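Local coordinates for protein Two-component sensor histidine kinase (Nostoc sp., PDB 6OZB) that binds the bilin chromophore phycoerythrobilin in its GAF domain and probably senses light, relaying the signal through a histidine kinase, at residues Thr49-Ile54 with Met146-Ser151; Leu95-Lys100 with Asp160-Leu165; Arg102-Val107 with Glu128-Arg133. The protein carries 1 engineered substitution. All blocks are in the same frame, centred on the assembly; numbering follows the deposited sequence.

From the N terminus, the chain runs through residues 49-54, 95-100 and 102-107 before any contact closes. Contact 3 closes first, when 128-133 returns beside 102-107. Its short loop lies within both longer ones. Contact 1 follows, as 146-151 comes back to 49-54. Contact 2 closes last, with 160-165 packing on 95-100; because it opens after contact 1 does and closes after it, those two loops cross. All three reach one antiparallel GAF sheet. Contact 1 spans its middle, contact 2 fixes helix 90-99 to strand 161-170, and contact 3 joins strand 102-106 to strand 131-134 at one edge within the chain. Backbone bonds between Val105 and Ser151 and between Val107 and Lys149 probably link contacts 1 and 3.

Contact 1 of 3, residues Thr49-Ile54 with Met146-Ser151; sequences TDRVMI and MGVKSS
Arg51 carries this contact through one corner of its guanidinium, where NH2 meets both Met146 and Val148. The direct touches are van der Waals ones: NH2 lies 3.7 Å from Met146 SD, and the same nitrogen is 3.7 Å from Val148 CG2. Both partners approach the guanidinium obliquely, and the arginine side chain crosses each of them at about a right angle. Arg51 reaches them because its CG stands opposite the backbone N (chi1 177°), while a bend at chi3 turns the planar group aside. Met146 also bends at chi3.

The polar part goes through water. Water 1 lies in the plane of the guanidinium, at its edge, and accepts a hydrogen bond from Arg51 NH1 at 2.8 Å. It returns a weak one to Met146 O, 3.3 Å away. The guanidinium is further fixed by Pro76 O, bonded to NH1, and by His169 ND1, bonded to NH2, so its rotation is well constrained although the two segments share no direct bond.

The contact borders the GAF domain's bilin pocket, which Met53 lines; phycoerythrobilin lies about 4 Å from Met146's side chain. Gly147, with positive phi, ends helix 137-145 in a Schellman motif and turns the chain toward strand 150-158. Between that strand and strand 51-57 runs strand 161-170, to which both segments are joined through classic beta bulges: Asp50 and Arg51 face His169, Lys149 and Ser150 face His170.

Contact 2 of 3, residues Leu95-Lys100 with Asp160-Leu165; sequences LLVKSK and DELWGL
Leu162 pushes one methyl, CD2, against two successive residues of the helix, Leu96 and Val97. The methyl lies 4.0 Å from Val97 CG2, and 4.1 Å separates it from Leu96 CB, so it rests against the start of one side chain and a branch of the next. A second touch lies further along the strand, where Leu96 CD2 meets Leu165 CD2 at 4.2 Å, methyl against methyl. Leu96 therefore serves both leucines: its base packs on Leu162 and its end on Leu165. The contact is entirely apolar, made of branched aliphatic groups at ordinary van der Waals spacing.

With CG opposite the backbone N (chi1 178°), the Leu162 side chain reaches out to the helix, and chi2 (59°) sets CD2 as the branch that touches it. Leu165 sets off less directly, yet its end swings nearer and reaches Leu96.

Two leucines three positions apart can serve the same side because the strand is irregular between them. Trp163 and Gly164 both face Ile156 in a classic beta bulge, and the indole of Trp163 departs on the side remote from the helix.

Further out, the axes of helix 95-99 and strand 161-165 approach to 8.9 Å with their directions 130° apart, and Val97 and Leu162 have the nearest CA atoms. Phe57 and Phe157, from the strands on either side, also touch Leu162, while Leu165 packs on Tyr55 and on the phycoerythrobilin. Helix 90-99 thus lies over the chromophore-binding face of the sheet, with strand 161-170 beneath it, flanked by strands 51-57 and 150-158.

Contact 3 of 3, residues Arg102-Val107 with Glu128-Arg133; sequences RSIVDV and EDICYR. With PEB (phycoerythrobilin), chain F.
Tyr132 reaches Ile104 with its hydroxyl foremost: OH lies 3.6 Å from Ile104 CD1, and Ile104 CG2 is 3.9 Å from the same oxygen. Ile104 O approaches the phenol ring obliquely. The second flat group, the guanidinium of Arg133, presents its edge to phycoerythrobilin, with carboxylate carbon CGB in its plane. Both belong to the antiparallel sheet of a GAF domain, where strand 111-115 separates strand 102-106 from edge strand 131-134, so Tyr132 and Ile130 reach Ile104 across one intervening strand.

The apolar part is small. Ile104 CD1 meets Ile130 CD1 at 3.8 Å, the two side chains crossing at about a right angle, and Leu181 of helix 178-201 touches both isoleucines. Tyr132 also packs on Pro134 of a second subunit.

Alternation along the strands sends Ser103, Val105 and Arg133 to the chromophore side. Arg133 holds one carboxylate with two nearly straight hydrogen bonds: NH1 to O2B of the bilin is 2.9 Å (172°), and NH2 to O1B of the bilin 2.7 Å (160°). Its CG sits between the backbone N and the carbonyl carbon (chi1 61°), from which an extended chain carries the guanidinium to the bilin. A leucine here has neither donor nor charge, and the carboxylate would probably be left without this mate and freer to swing. Gln114 bridges the side chains of the two strands, accepting from Arg133 NH2 through OE1 and donating to Ser103 OG through NE2. His139 NE2 and Asp136 N also hydrogen-bond the bilin.

The other propionate rests on strand 102-106: Val105 CG2 is 3.6 Å from bilin O2C, and Ser103 CB comes to 3.3 Å from bilin O1C.

Contact 1 of 3, residues Thr49-Ile54 with Met146-Ser151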
loop_
_atom_site.group_PDB
_atom_site.type_symbol
_atom_site.label_atom_id
_atom_site.label_comp_id
_atom_site.label_asym_id
_atom_site.label_seq_id
_atom_site.Cartn_x
_atom_site.Cartn_y
_atom_site.Cartn_z
ATOM N N THR C 49 -0.835 20.651 13.058
ATOM C CA THR C 49 0.524 20.278 12.710
ATOM C C THR C 49 1.504 21.412 12.994
ATOM O O THR C 49 1.094 22.568 13.181
ATOM C CB THR C 49 0.581 19.915 11.250
ATOM O OG1 THR C 49 -0.050 20.964 10.521
ATOM C CG2 THR C 49 -0.143 18.603 11.007
ATOM N N ASP C 50 2.798 21.099 12.981
ATOM C CA ASP C 50 3.808 22.061 13.415
ATOM C C ASP C 50 4.018 23.216 12.452
ATOM O O ASP C 50 4.398 24.280 12.889
ATOM C CB ASP C 50 5.156 21.387 13.624
ATOM C CG ASP C 50 5.179 20.405 14.793
ATOM O OD1 ASP C 50 4.494 20.631 15.822
ATOM O OD2 ASP C 50 5.932 19.398 14.667
ATOM N N ARG C 51 3.819 22.987 11.148
ATOM C CA ARG C 51 4.111 24.011 10.133
ATOM C C ARG C 51 3.203 23.803 8.936
ATOM O O ARG C 51 3.189 22.720 8.353
ATOM C CB ARG C 51 5.597 23.955 9.719
ATOM C CG ARG C 51 6.026 24.937 8.596
ATOM C CD ARG C 51 7.554 25.034 8.442
ATOM N NE ARG C 51 8.140 23.795 7.926
ATOM C CZ ARG C 51 9.429 23.480 7.981
ATOM N NH1 ARG C 51 10.314 24.298 8.539
ATOM N NH2 ARG C 51 9.834 22.315 7.494
ATOM N N VAL C 52 2.414 24.832 8.608
ATOM C CA VAL C 52 1.572 24.837 7.412
ATOM C C VAL C 52 2.027 26.006 6.564
ATOM O O VAL C 52 2.276 27.086 7.085
ATOM C CB VAL C 52 0.088 24.948 7.750
ATOM C CG1 VAL C 52 -0.769 25.144 6.508
ATOM C CG2 VAL C 52 -0.347 23.693 8.487
ATOM N N MET C 53 2.170 25.768 5.265
ATOM C CA MET C 53 2.661 26.782 4.325
ATOM C C MET C 53 1.819 26.806 3.073
ATOM O O MET C 53 1.243 25.790 2.692
ATOM C CB MET C 53 4.101 26.500 3.950
ATOM C CG MET C 53 5.025 26.432 5.134
ATOM S SD MET C 53 6.649 25.870 4.631
ATOM C CE MET C 53 6.260 24.209 4.162
ATOM N N ILE C 54 1.751 27.972 2.434
ATOM C CA ILE C 54 1.253 28.035 1.074
ATOM C C ILE C 54 2.437 28.413 0.188
ATOM O O ILE C 54 3.190 29.361 0.471
ATOM C CB ILE C 54 0.069 29.005 0.957
ATOM C CG1 ILE C 54 -1.110 28.387 1.714
ATOM C CG2 ILE C 54 -0.271 29.262 -0.521
ATOM C CD1 ILE C 54 -2.375 29.119 1.633
ATOM N N MET C 146 14.965 18.498 7.035
ATOM C CA MET C 146 14.163 19.569 7.665
ATOM C C MET C 146 13.604 19.172 9.040
ATOM O O MET C 146 12.961 19.975 9.715
ATOM C CB MET C 146 13.003 19.964 6.770
ATOM C CG MET C 146 13.395 20.840 5.616
ATOM S SD MET C 146 12.029 21.423 4.631
ATOM C CE MET C 146 11.272 19.913 4.098
ATOM N N GLY C 147 13.800 17.922 9.420
ATOM C CA GLY C 147 13.258 17.412 10.670
ATOM C C GLY C 147 11.776 17.053 10.550
ATOM O O GLY C 147 11.068 16.962 11.550
ATOM N N VAL C 148 11.310 16.853 9.323
ATOM C CA VAL C 148 9.894 16.542 9.062
ATOM C C VAL C 148 9.708 15.015 8.984
ATOM O O VAL C 148 10.407 14.357 8.230
ATOM C CB VAL C 148 9.439 17.174 7.775
ATOM C CG1 VAL C 148 8.043 16.729 7.412
ATOM C CG2 VAL C 148 9.502 18.691 7.894
ATOM N N LYS C 149 8.765 14.478 9.754
ATOM C CA LYS C 149 8.410 13.057 9.714
ATOM C C LYS C 149 7.101 12.782 8.983
ATOM O O LYS C 149 6.842 11.644 8.556
ATOM C CB LYS C 149 8.330 12.509 11.151
ATOM C CG LYS C 149 9.727 12.359 11.771
ATOM C CD LYS C 149 9.715 11.736 13.141
ATOM C CE LYS C 149 11.124 11.683 13.710
ATOM N NZ LYS C 149 11.101 11.139 15.091
ATOM N N SER C 150 6.289 13.827 8.808
ATOM C CA SER C 150 5.011 13.731 8.121
ATOM C C SER C 150 4.811 14.930 7.237
ATOM O O SER C 150 4.874 16.064 7.733
ATOM C CB SER C 150 3.858 13.683 9.140
ATOM O OG SER C 150 2.588 13.881 8.532
ATOM N N SER C 151 4.490 14.689 5.967
ATOM C CA SER C 151 4.185 15.768 5.034
ATOM C C SER C 151 2.858 15.474 4.347
ATOM O O SER C 151 2.599 14.331 3.968
ATOM C CB SER C 151 5.291 15.905 4.007
ATOM O OG SER C 151 4.967 16.868 3.032
HETATM O O HOH W 1 12.867 23.041 8.384
#

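Contact 2 of 3, residues Leu95-Lys100 with Asp160-Leu165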
loop_
_atom_site.group_PDB
_atom_site.type_symbol
_atom_site.label_atom_id
_atom_site.label_comp_id
_atom_site.label_asym_id
_atom_site.label_seq_id
_atom_site.Cartn_x
_atom_site.Cartn_y
_atom_site.Cartn_z
ATOM N N LEU C 95 1.651 14.406 -11.933
ATOM C CA LEU C 95 0.580 13.906 -11.069
ATOM C C LEU C 95 -0.224 15.033 -10.479
ATOM O O LEU C 95 -1.443 14.920 -10.339
ATOM C CB LEU C 95 1.114 13.045 -9.932
ATOM C CG LEU C 95 1.675 11.689 -10.320
ATOM C CD1 LEU C 95 2.121 10.941 -9.077
ATOM C CD2 LEU C 95 0.628 10.915 -11.094
ATOM N N LEU C 96 0.468 16.100 -10.099
ATOM C CA LEU C 96 -0.192 17.290 -9.578
ATOM C C LEU C 96 -1.109 17.899 -10.648
ATOM O O LEU C 96 -2.284 18.145 -10.395
ATOM C CB LEU C 96 0.858 18.301 -9.081
ATOM C CG LEU C 96 1.623 17.911 -7.816
ATOM C CD1 LEU C 96 2.822 18.789 -7.621
ATOM C CD2 LEU C 96 0.717 18.016 -6.618
ATOM N N VAL C 97 -0.574 18.106 -11.850
ATOM C CA VAL C 97 -1.296 18.819 -12.923
ATOM C C VAL C 97 -2.461 18.011 -13.496
ATOM O O VAL C 97 -3.549 18.543 -13.669
ATOM C CB VAL C 97 -0.347 19.208 -14.078
ATOM C CG1 VAL C 97 -1.134 19.720 -15.296
ATOM C CG2 VAL C 97 0.660 20.246 -13.607
ATOM N N LYS C 98 -2.210 16.738 -13.806
ATOM C CA LYS C 98 -3.180 15.876 -14.490
ATOM C C LYS C 98 -4.137 15.129 -13.559
ATOM O O LYS C 98 -5.293 14.933 -13.905
ATOM C CB LYS C 98 -2.430 14.862 -15.368
ATOM C CG LYS C 98 -1.646 15.494 -16.514
ATOM C CD LYS C 98 -2.598 16.081 -17.558
ATOM C CE LYS C 98 -1.870 16.660 -18.758
ATOM N NZ LYS C 98 -1.101 17.877 -18.382
ATOM N N SER C 99 -3.677 14.714 -12.384
ATOM C CA SER C 99 -4.551 13.979 -11.472
ATOM C C SER C 99 -4.954 14.787 -10.238
ATOM O O SER C 99 -5.770 14.322 -9.445
ATOM C CB SER C 99 -3.889 12.679 -11.040
ATOM O OG SER C 99 -3.670 11.856 -12.169
ATOM N N LYS C 100 -4.397 15.988 -10.086
ATOM C CA LYS C 100 -4.642 16.793 -8.912
ATOM C C LYS C 100 -4.428 15.962 -7.644
ATOM O O LYS C 100 -5.210 16.020 -6.698
ATOM C CB LYS C 100 -6.057 17.383 -8.960
ATOM C CG LYS C 100 -6.330 18.134 -10.253
ATOM C CD LYS C 100 -7.462 19.131 -10.078
ATOM C CE LYS C 100 -7.677 19.996 -11.334
ATOM N NZ LYS C 100 -7.146 19.363 -12.572
ATOM N N ASP C 160 -7.438 26.215 -14.783
ATOM C CA ASP C 160 -6.741 24.966 -15.110
ATOM C C ASP C 160 -5.236 25.014 -14.828
ATOM O O ASP C 160 -4.516 24.067 -15.131
ATOM C CB ASP C 160 -6.989 24.598 -16.574
ATOM C CG ASP C 160 -6.508 25.663 -17.530
ATOM O OD1 ASP C 160 -6.830 26.844 -17.294
ATOM O OD2 ASP C 160 -5.827 25.322 -18.523
ATOM N N GLU C 161 -4.769 26.086 -14.202
ATOM C CA GLU C 161 -3.340 26.270 -13.987
ATOM C C GLU C 161 -2.963 25.868 -12.570
ATOM O O GLU C 161 -3.644 26.227 -11.612
ATOM C CB GLU C 161 -2.935 27.726 -14.216
ATOM C CG GLU C 161 -3.209 28.254 -15.625
ATOM C CD GLU C 161 -2.306 27.649 -16.686
ATOM O OE1 GLU C 161 -1.137 27.335 -16.372
ATOM O OE2 GLU C 161 -2.765 27.499 -17.842
ATOM N N LEU C 162 -1.888 25.103 -12.449
ATOM C CA LEU C 162 -1.345 24.778 -11.136
ATOM C C LEU C 162 -0.730 26.035 -10.547
ATOM O O LEU C 162 0.332 26.471 -10.967
ATOM C CB LEU C 162 -0.306 23.662 -11.231
ATOM C CG LEU C 162 0.378 23.262 -9.933
ATOM C CD1 LEU C 162 -0.644 22.781 -8.883
ATOM C CD2 LEU C 162 1.439 22.216 -10.180
ATOM N N TRP C 163 -1.347 26.545 -9.501
ATOM C CA TRP C 163 -0.989 27.842 -8.955
ATOM C C TRP C 163 -0.057 27.723 -7.764
ATOM O O TRP C 163 0.845 28.547 -7.598
ATOM C CB TRP C 163 -2.258 28.565 -8.537
ATOM C CG TRP C 163 -2.094 29.962 -7.988
ATOM C CD1 TRP C 163 -2.217 31.126 -8.691
ATOM C CD2 TRP C 163 -1.820 30.339 -6.640
ATOM N NE1 TRP C 163 -2.035 32.199 -7.858
ATOM C CE2 TRP C 163 -1.795 31.744 -6.594
ATOM C CE3 TRP C 163 -1.613 29.628 -5.450
ATOM C CZ2 TRP C 163 -1.542 32.442 -5.426
ATOM C CZ3 TRP C 163 -1.368 30.326 -4.302
ATOM C CH2 TRP C 163 -1.345 31.721 -4.297
ATOM N N GLY C 164 -0.271 26.701 -6.942
ATOM C CA GLY C 164 0.533 26.538 -5.732
ATOM C C GLY C 164 0.225 25.253 -5.010
ATOM O O GLY C 164 -0.408 24.364 -5.584
ATOM N N LEU C 165 0.679 25.171 -3.762
ATOM C CA LEU C 165 0.462 23.999 -2.904
ATOM C C LEU C 165 0.084 24.448 -1.515
ATOM O O LEU C 165 0.654 25.430 -1.009
ATOM C CB LEU C 165 1.736 23.137 -2.795
ATOM C CG LEU C 165 2.447 22.701 -4.081
ATOM C CD1 LEU C 165 3.779 22.004 -3.817
ATOM C CD2 LEU C 165 1.529 21.783 -4.884
#

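Contact 3 of 3, residues Arg102-Val107 with Glu128-Arg133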
loop_
_atom_site.group_PDB
_atom_site.type_symbol
_atom_site.label_atom_id
_atom_site.label_comp_id
_atom_site.label_asym_id
_atom_site.label_seq_id
_atom_site.Cartn_x
_atom_site.Cartn_y
_atom_site.Cartn_z
ATOM N N ARG C 102 -3.342 14.428 -4.131
ATOM C CA ARG C 102 -3.018 14.808 -2.760
ATOM C C ARG C 102 -2.066 13.736 -2.262
ATOM O O ARG C 102 -2.278 12.564 -2.543
ATOM C CB ARG C 102 -4.267 14.903 -1.893
ATOM C CG ARG C 102 -5.276 15.998 -2.353
ATOM C CD ARG C 102 -6.170 15.543 -3.485
ATOM N NE ARG C 102 -6.916 14.333 -3.165
ATOM C CZ ARG C 102 -8.072 14.304 -2.509
ATOM N NH1 ARG C 102 -8.633 15.422 -2.048
ATOM N NH2 ARG C 102 -8.645 13.146 -2.272
ATOM N N SER C 103 -1.014 14.132 -1.550
ATOM C CA SER C 103 0.047 13.199 -1.171
ATOM C C SER C 103 0.357 13.247 0.309
ATOM O O SER C 103 0.505 14.325 0.861
ATOM C CB SER C 103 1.326 13.514 -1.926
ATOM O OG SER C 103 1.186 13.390 -3.326
ATOM N N ILE C 104 0.463 12.064 0.922
ATOM C CA ILE C 104 0.842 11.888 2.316
ATOM C C ILE C 104 2.157 11.115 2.382
ATOM O O ILE C 104 2.178 9.962 2.004
ATOM C CB ILE C 104 -0.222 11.086 3.091
ATOM C CG1 ILE C 104 -1.594 11.770 3.051
ATOM C CG2 ILE C 104 0.239 10.807 4.511
ATOM C CD1 ILE C 104 -2.763 10.806 3.298
ATOM N N VAL C 105 3.231 11.731 2.883
ATOM C CA VAL C 105 4.505 11.034 3.053
ATOM C C VAL C 105 4.656 10.646 4.504
ATOM O O VAL C 105 4.530 11.477 5.389
ATOM C CB VAL C 105 5.720 11.894 2.600
ATOM C CG1 VAL C 105 7.005 11.135 2.774
ATOM C CG2 VAL C 105 5.553 12.294 1.145
ATOM N N ASP C 106 4.944 9.364 4.727
ATOM C CA ASP C 106 5.162 8.815 6.042
ATOM C C ASP C 106 6.614 8.356 6.101
ATOM O O ASP C 106 6.986 7.290 5.587
ATOM C CB ASP C 106 4.183 7.685 6.298
ATOM C CG ASP C 106 4.237 7.186 7.724
ATOM O OD1 ASP C 106 3.512 7.751 8.575
ATOM O OD2 ASP C 106 4.981 6.212 7.977
ATOM N N VAL C 107 7.450 9.189 6.692
ATOM C CA VAL C 107 8.882 8.922 6.687
ATOM C C VAL C 107 9.233 7.616 7.383
ATOM O O VAL C 107 10.088 6.854 6.892
ATOM C CB VAL C 107 9.636 10.108 7.329
ATOM C CG1 VAL C 107 11.087 9.797 7.515
ATOM C CG2 VAL C 107 9.487 11.359 6.443
ATOM N N GLU C 128 -10.704 8.473 -5.829
ATOM C CA GLU C 128 -10.157 7.211 -5.330
ATOM C C GLU C 128 -10.032 7.134 -3.799
ATOM O O GLU C 128 -10.447 8.038 -3.072
ATOM C CB GLU C 128 -8.764 6.994 -5.930
ATOM C CG GLU C 128 -8.712 6.927 -7.454
ATOM C CD GLU C 128 -9.570 5.831 -8.038
ATOM O OE1 GLU C 128 -9.558 4.709 -7.491
ATOM O OE2 GLU C 128 -10.250 6.092 -9.054
ATOM N N ASP C 129 -9.421 6.043 -3.339
ATOM C CA ASP C 129 -9.028 5.866 -1.944
ATOM C C ASP C 129 -7.533 6.117 -1.924
ATOM O O ASP C 129 -6.911 6.188 -2.985
ATOM C CB ASP C 129 -9.319 4.460 -1.420
ATOM C CG ASP C 129 -10.779 4.103 -1.474
ATOM O OD1 ASP C 129 -11.620 5.023 -1.446
ATOM O OD2 ASP C 129 -11.083 2.893 -1.548
ATOM N N ILE C 130 -6.941 6.215 -0.740
ATOM C CA ILE C 130 -5.522 6.527 -0.655
ATOM C C ILE C 130 -4.741 5.238 -0.809
ATOM O O ILE C 130 -4.973 4.276 -0.083
ATOM C CB ILE C 130 -5.149 7.192 0.669
ATOM C CG1 ILE C 130 -5.981 8.454 0.878
ATOM C CG2 ILE C 130 -3.666 7.541 0.678
ATOM C CD1 ILE C 130 -5.957 8.966 2.296
ATOM N N CYS C 131 -3.822 5.240 -1.778
ATOM C CA CYS C 131 -2.993 4.080 -2.127
ATOM C C CYS C 131 -1.519 4.366 -1.790
ATOM O O CYS C 131 -0.965 5.383 -2.237
ATOM C CB CYS C 131 -3.162 3.748 -3.613
ATOM S SG CYS C 131 -2.210 2.324 -4.218
ATOM N N TYR C 132 -0.889 3.497 -0.997
ATOM C CA TYR C 132 0.484 3.740 -0.560
ATOM C C TYR C 132 1.522 2.930 -1.364
ATOM O O TYR C 132 1.331 1.763 -1.664
ATOM C CB TYR C 132 0.650 3.428 0.946
ATOM C CG TYR C 132 0.023 4.486 1.845
ATOM C CD1 TYR C 132 -1.335 4.445 2.157
ATOM C CD2 TYR C 132 0.765 5.521 2.340
ATOM C CE1 TYR C 132 -1.911 5.420 2.936
ATOM C CE2 TYR C 132 0.192 6.504 3.124
ATOM C CZ TYR C 132 -1.148 6.442 3.416
ATOM O OH TYR C 132 -1.718 7.431 4.205
ATOM N N ARG C 133 2.643 3.587 -1.657
ATOM C CA ARG C 133 3.748 2.992 -2.404
ATOM C C ARG C 133 5.056 3.515 -1.826
ATOM O O ARG C 133 5.047 4.494 -1.102
ATOM C CB ARG C 133 3.652 3.348 -3.890
ATOM C CG ARG C 133 3.730 4.854 -4.160
ATOM C CD ARG C 133 3.878 5.172 -5.651
ATOM N NE ARG C 133 3.817 6.625 -5.890
ATOM C CZ ARG C 133 4.835 7.481 -5.734
ATOM N NH1 ARG C 133 6.022 7.055 -5.327
ATOM N NH2 ARG C 133 4.666 8.782 -5.988
HETATM C CHC PEB F . 8.892 19.645 -2.650
HETATM N NC PEB F . 8.958 17.326 -3.656
HETATM C C1C PEB F . 8.107 16.355 -4.089
HETATM C C2C PEB F . 6.809 16.758 -3.903
HETATM C C3C PEB F . 6.837 18.018 -3.346
HETATM C C4C PEB F . 8.199 18.365 -3.198
HETATM C CMC PEB F . 5.561 18.778 -3.033
HETATM C CAC PEB F . 5.578 15.872 -4.291
HETATM C CBC PEB F . 5.376 14.753 -3.282
HETATM C CGC PEB F . 4.690 15.321 -2.067
HETATM O O1C PEB F . 3.569 15.885 -2.216
HETATM O O2C PEB F . 5.215 15.226 -0.917
HETATM N ND PEB F . 7.600 19.852 -0.602
HETATM C C1D PEB F . 7.985 20.507 -1.920
HETATM C C2D PEB F . 8.695 21.704 -1.495
HETATM C C3D PEB F . 8.780 21.785 -0.122
HETATM C C4D PEB F . 8.116 20.703 0.506
HETATM C CMD PEB F . 9.368 22.683 -2.495
HETATM C CAD PEB F . 9.590 22.864 0.620
HETATM C CBD PEB F . 9.048 23.445 1.734
HETATM O OD PEB F . 7.972 20.483 1.699
HETATM N NA PEB F . 13.836 16.455 -4.586
HETATM C C1A PEB F . 14.957 17.278 -4.295
HETATM C C2A PEB F . 16.125 16.848 -5.143
HETATM C C3A PEB F . 15.648 15.699 -6.017
HETATM C C4A PEB F . 14.174 15.493 -5.613
HETATM C CMA PEB F . 16.727 18.028 -5.971
HETATM C CBA PEB F . 17.877 14.434 -6.222
HETATM O OA PEB F . 14.939 18.198 -3.493
HETATM C CHA PEB F . 13.415 14.476 -6.113
HETATM C CAA PEB F . 16.372 14.354 -5.904
HETATM N NB PEB F . 11.004 15.244 -5.152
HETATM C C1B PEB F . 11.936 14.301 -5.784
HETATM C C2B PEB F . 11.262 13.072 -6.130
HETATM C C3B PEB F . 9.899 13.214 -5.715
HETATM C C4B PEB F . 9.694 14.574 -5.101
HETATM C CHB PEB F . 8.464 14.974 -4.641
HETATM C CMB PEB F . 11.899 11.896 -6.798
HETATM C CAB PEB F . 8.809 12.173 -5.862
HETATM C CBB PEB F . 8.669 11.424 -4.555
HETATM C CGB PEB F . 7.680 10.295 -4.848
HETATM O O1B PEB F . 6.487 10.609 -5.139
HETATM O O2B PEB F . 8.062 9.100 -4.830
#